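Local coordinates for epidermal growth factor receptor pathway substrate 8-like protein 1 (Mus musculus, PDB 2CY5) that probably acts in signalling downstream of the epidermal growth factor receptor, through a phosphotyrosine-binding (PTB) domain of the kind that recognises short peptide motifs, at residues H12-V17 and Q113-G118; L94-C99 and P107-F112. All coordinates share one frame; numbering follows the deposited sequence.

Interaction 1 of 2, residues H12-V17 and Q113-G118; sequences HVNHLV and QGLLLG
Asn14 and Gln113 face each other as an antiparallel hydrogen-bonded pair and hold this contact with three bonds. In the backbone, Asn14 N donates to Gln113 O at 3.1 Å and Gln113 N to Asn14 O at 2.9 Å. The third joins the side chains, which run alongside each other on the same face of the sheet: Asn14 ND2 donates a hydrogen bond to Gln113 OE1 at 3.0 Å, almost straight (177° at the hydrogen). The acceptor lies in the plane of the asparagine amide, whereas the two amide planes are turned 59° apart. Asparagine and glutamine suit neighbouring strands here because the longer, extended glutamine can bring its carbonyl level with the shorter amide; its CG, anti to the backbone N (chi1 -176°), starts it in that direction.

Leu115 borders this pair at one end. Its CD2 lies 3.6 Å from Asn14 ND2, the two side chains crossing at about a right angle, while its CD1 rests 3.5 Å from His12 O and also meets His12 CB. At the other end, Leu16 CG packs loosely on Gln113 CB, 4.3 Å away.

Behind this shell, the chain leaves the strand through a type I turn from Leu115 to Gly118, closed by Gly118 N to Leu115 O at 3.2 Å. Gly114, lacking a beta carbon, lets the backbone of Gly118 fold in close against it, and Gly118 ends the turn with a positive phi, a conformation glycine reaches easily.

Further out, strand 49-55 flanks strand 9-20 on its other edge, bonding through Met51 to Val13 and through Gln49 to His15. Val17 packs on helix 30-42, and the turn leads into the C-terminal helix 118-133 of the PTB fold.

Interaction 2 of 2, residues L94-C99 and P107-F112; sequences LLLLVC and PDVHFF
Leu95 with Phe112, Leu97 with His110 and Cys99 with Asp108 are three successive hydrogen-bonded pairs of an antiparallel hairpin, giving six backbone bonds. Those of the middle pair, Leu97 N to His110 O at 2.9 Å and His110 N to Leu97 O at 2.8 Å, are representative. Between these pairs, CA-H...O contacts add weaker polar links, such as Val98 CA to Asp108 O at 3.1 Å.

Apolar contacts are split between the two faces. On one, Leu96 reaches across to Phe111: its CG stands over the ring face, toward the rim, in a CH-pi contact 4.2 Å from the centroid, and its CD1 comes within 3.6 Å of Phe111 CZ. Leucine thus sets both a methine and a methyl on the flat ring. Phe111 chi1 of -88° lets the ring lean back over the neighbouring strand, where Leu94 CD1 also meets it, 4.0 Å from Phe111 CD1. On the other face, Leu95 and Phe112 run side by side, and Leu97 CD1 touches Phe112 CE1 at 3.9 Å.

Sulfur and polar groups gather toward the hairpin loop. Cys99 SG approaches the His110 ring obliquely, 3.8 Å from His110 CD2, an ordinary van der Waals approach that a small, polarisable thiol can make. Thr18 OG1 bonds to His110 ND1, which probably helps fix the ring's rotation. Asp108 turns its carboxylate elsewhere, to a salt bridge with Arg104 of the second subunit.

This hairpin belongs to the antiparallel sheet of the PH-like PTB fold, its second strand leading to the C-terminal helix. Strand 79-85 extends the sheet beyond 94-99, and strand 9-20 borders 108-114 on its far edge. Helix 30-42 packs against the face of Leu96 and Phe111 through Val30, Ala33 and Leu37, while on the opposite face His15 meets the Phe112 ring edge-to-face.

Both interactions use strand 108-114, on its two edges: interaction 2 bonds one edge to 94-99, interaction 1 bonds its last residues to strand 9-20 on the other. Interaction 2 is a buried hairpin contact between strands close in sequence; interaction 1 joins residues far apart in the chain and is only partly buried. The two meet at a classic beta bulge, where Leu16 N and Val17 O both probably bond to Phe111, the residue whose ring packs beneath helix 30-42. Interaction 2 is chiefly aromatic and aliphatic, with Asp108 and His110 toward the hairpin loop, whereas interaction 1 pairs two amides on a more open face, bordered by Leu115.

Interaction 1 of 2, residues H12-V17 and Q113-G118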
# COMPACT_ATOMS: atom_id res chain seq x y z
N HIS A 12 13.61 -10.31 12.94
CA HIS A 12 14.25 -9.50 11.91
C HIS A 12 14.05 -10.27 10.59
O HIS A 12 14.22 -11.51 10.55
CB HIS A 12 15.71 -9.35 12.16
CG HIS A 12 16.01 -8.46 13.33
ND1 HIS A 12 16.55 -7.20 13.18
CD2 HIS A 12 15.75 -8.62 14.65
CE1 HIS A 12 16.60 -6.64 14.37
NE2 HIS A 12 16.12 -7.48 15.27
N VAL A 13 13.65 -9.54 9.52
CA VAL A 13 13.52 -10.21 8.25
C VAL A 13 14.06 -9.24 7.19
O VAL A 13 14.24 -8.07 7.50
CB VAL A 13 11.97 -10.45 7.91
CG1 VAL A 13 11.34 -11.34 8.98
CG2 VAL A 13 11.29 -9.12 7.84
N ASN A 14 14.14 -9.72 5.97
CA ASN A 14 14.45 -8.85 4.82
C ASN A 14 13.20 -8.81 3.96
O ASN A 14 12.75 -9.83 3.42
CB ASN A 14 15.56 -9.54 3.96
CG ASN A 14 16.97 -9.37 4.61
OD1 ASN A 14 17.17 -8.50 5.30
ND2 ASN A 14 17.85 -10.24 4.35
N HIS A 15 12.68 -7.64 3.74
CA HIS A 15 11.53 -7.60 2.81
C HIS A 15 12.09 -7.78 1.41
O HIS A 15 13.14 -7.15 1.07
CB HIS A 15 10.90 -6.21 3.00
CG HIS A 15 9.90 -5.93 1.92
ND1 HIS A 15 10.21 -5.24 0.73
CD2 HIS A 15 8.60 -6.31 1.79
CE1 HIS A 15 9.15 -5.22 -0.06
NE2 HIS A 15 8.15 -5.85 0.56
N LEU A 16 11.52 -8.58 0.56
CA LEU A 16 12.06 -8.75 -0.77
C LEU A 16 11.19 -7.97 -1.79
O LEU A 16 11.77 -7.29 -2.58
CB LEU A 16 12.02 -10.18 -1.20
CG LEU A 16 12.90 -11.05 -0.22
CD1 LEU A 16 12.90 -12.52 -0.81
CD2 LEU A 16 14.35 -10.52 -0.29
N VAL A 17 9.86 -8.13 -1.81
CA VAL A 17 9.03 -7.44 -2.85
C VAL A 17 7.54 -7.47 -2.37
O VAL A 17 7.16 -8.32 -1.51
CB VAL A 17 9.12 -8.31 -4.22
CG1 VAL A 17 8.17 -9.52 -4.23
CG2 VAL A 17 8.69 -7.37 -5.36
N GLN A 113 12.26 -12.67 3.49
CA GLN A 113 13.30 -13.73 3.61
C GLN A 113 13.52 -13.79 5.08
O GLN A 113 13.65 -12.79 5.76
CB GLN A 113 14.58 -13.23 3.04
CG GLN A 113 15.64 -14.20 3.03
CD GLN A 113 16.78 -13.63 2.23
OE1 GLN A 113 17.24 -12.44 2.41
NE2 GLN A 113 17.24 -14.45 1.33
N GLY A 114 13.55 -14.98 5.65
CA GLY A 114 13.69 -14.96 7.10
C GLY A 114 15.21 -15.00 7.31
O GLY A 114 15.92 -15.34 6.35
N LEU A 115 15.71 -14.61 8.49
CA LEU A 115 17.13 -14.76 8.73
C LEU A 115 17.36 -16.03 9.65
O LEU A 115 17.00 -17.17 9.34
CB LEU A 115 17.60 -13.52 9.39
CG LEU A 115 17.13 -12.31 8.47
CD1 LEU A 115 17.34 -10.94 9.12
CD2 LEU A 115 18.07 -12.45 7.20
N LEU A 116 17.89 -15.78 10.83
CA LEU A 116 18.20 -16.97 11.69
C LEU A 116 16.92 -17.77 12.11
O LEU A 116 16.93 -19.00 12.10
CB LEU A 116 19.00 -16.50 12.94
CG LEU A 116 19.60 -17.69 13.72
CD1 LEU A 116 20.58 -18.61 12.98
CD2 LEU A 116 20.42 -16.90 14.79
N LEU A 117 15.82 -17.07 12.38
CA LEU A 117 14.58 -17.71 12.74
C LEU A 117 13.75 -18.31 11.61
O LEU A 117 12.80 -18.95 11.89
CB LEU A 117 13.76 -16.78 13.66
CG LEU A 117 14.57 -16.55 14.98
CD1 LEU A 117 13.96 -15.51 15.90
CD2 LEU A 117 14.64 -17.94 15.78
N GLY A 118 14.14 -18.23 10.37
CA GLY A 118 13.39 -18.88 9.27
C GLY A 118 12.00 -18.26 9.13
O GLY A 118 11.52 -17.53 10.00

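Interaction 2 of 2, residues L94-C99 and P107-F112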
# COMPACT_ATOMS: atom_id res chain seq x y z
N LEU A 94 10.88 -18.61 2.32
CA LEU A 94 10.36 -17.26 2.22
C LEU A 94 9.03 -17.25 3.05
O LEU A 94 8.26 -18.23 3.06
CB LEU A 94 9.96 -17.02 0.80
CG LEU A 94 11.27 -17.08 -0.08
CD1 LEU A 94 10.80 -16.75 -1.49
CD2 LEU A 94 12.40 -16.10 0.44
N LEU A 95 8.74 -16.10 3.63
CA LEU A 95 7.52 -15.90 4.31
C LEU A 95 6.57 -15.15 3.27
O LEU A 95 6.92 -14.09 2.69
CB LEU A 95 7.74 -14.97 5.49
CG LEU A 95 6.34 -14.61 6.09
CD1 LEU A 95 5.64 -15.80 6.79
CD2 LEU A 95 6.52 -13.44 7.26
N LEU A 96 5.42 -15.71 2.98
CA LEU A 96 4.52 -15.01 2.06
C LEU A 96 3.35 -14.53 2.85
O LEU A 96 2.73 -15.25 3.71
CB LEU A 96 4.11 -16.00 1.03
CG LEU A 96 3.46 -15.51 -0.25
CD1 LEU A 96 3.40 -16.61 -1.29
CD2 LEU A 96 2.17 -15.20 0.14
N LEU A 97 3.00 -13.27 2.68
CA LEU A 97 1.77 -12.72 3.32
C LEU A 97 0.87 -12.08 2.24
O LEU A 97 1.34 -11.26 1.45
CB LEU A 97 2.05 -11.61 4.37
CG LEU A 97 2.45 -11.93 5.75
CD1 LEU A 97 2.86 -10.54 6.42
CD2 LEU A 97 1.20 -12.47 6.44
N VAL A 98 -0.38 -12.49 2.15
CA VAL A 98 -1.26 -11.81 1.18
C VAL A 98 -2.16 -10.96 2.05
O VAL A 98 -2.79 -11.49 3.01
CB VAL A 98 -2.08 -12.84 0.44
CG1 VAL A 98 -3.15 -12.07 -0.60
CG2 VAL A 98 -1.15 -13.93 -0.15
N CYS A 99 -2.32 -9.62 1.77
CA CYS A 99 -3.18 -8.77 2.60
C CYS A 99 -4.23 -8.15 1.60
O CYS A 99 -3.95 -8.04 0.35
CB CYS A 99 -2.34 -7.64 3.14
SG CYS A 99 -1.18 -8.44 4.23
N PRO A 107 -5.80 -7.24 -3.75
CA PRO A 107 -4.97 -7.70 -2.60
C PRO A 107 -3.48 -7.57 -3.07
O PRO A 107 -3.17 -7.42 -4.26
CB PRO A 107 -5.23 -9.18 -2.50
CG PRO A 107 -6.18 -9.53 -3.70
CD PRO A 107 -6.62 -8.32 -4.36
N ASP A 108 -2.56 -7.66 -2.10
CA ASP A 108 -1.13 -7.57 -2.45
C ASP A 108 -0.46 -8.86 -1.87
O ASP A 108 -0.94 -9.37 -0.78
CB ASP A 108 -0.51 -6.45 -1.63
CG ASP A 108 -1.06 -5.05 -1.99
OD1 ASP A 108 -1.06 -4.92 -3.23
OD2 ASP A 108 -1.42 -4.17 -1.11
N VAL A 109 0.60 -9.25 -2.57
CA VAL A 109 1.46 -10.33 -2.09
C VAL A 109 2.73 -9.68 -1.49
O VAL A 109 3.38 -8.88 -2.20
CB VAL A 109 1.85 -11.21 -3.24
CG1 VAL A 109 3.05 -12.17 -2.76
CG2 VAL A 109 0.54 -11.93 -3.70
N HIS A 110 3.09 -9.99 -0.26
CA HIS A 110 4.35 -9.47 0.29
C HIS A 110 5.32 -10.75 0.53
O HIS A 110 4.89 -11.79 1.11
CB HIS A 110 4.13 -8.85 1.62
CG HIS A 110 3.12 -7.73 1.65
ND1 HIS A 110 3.47 -6.42 1.36
CD2 HIS A 110 1.77 -7.72 1.90
CE1 HIS A 110 2.37 -5.67 1.41
NE2 HIS A 110 1.33 -6.42 1.73
N PHE A 111 6.56 -10.68 0.06
CA PHE A 111 7.52 -11.76 0.32
C PHE A 111 8.64 -11.22 1.22
O PHE A 111 9.24 -10.11 0.96
CB PHE A 111 8.16 -12.22 -0.98
CG PHE A 111 7.44 -13.29 -1.70
CD1 PHE A 111 7.46 -14.57 -1.25
CD2 PHE A 111 6.77 -12.99 -2.89
CE1 PHE A 111 6.87 -15.61 -1.98
CE2 PHE A 111 6.14 -14.00 -3.66
CZ PHE A 111 6.19 -15.36 -3.23
N PHE A 112 9.00 -12.07 2.23
CA PHE A 112 10.09 -11.76 3.19
C PHE A 112 10.98 -12.95 3.30
O PHE A 112 10.56 -14.08 3.10
CB PHE A 112 9.55 -11.40 4.58
CG PHE A 112 8.55 -10.29 4.58
CD1 PHE A 112 7.16 -10.56 4.35
CD2 PHE A 112 8.91 -9.02 4.89
CE1 PHE A 112 6.16 -9.56 4.50
CE2 PHE A 112 7.91 -7.93 5.04
CZ PHE A 112 6.52 -8.22 4.86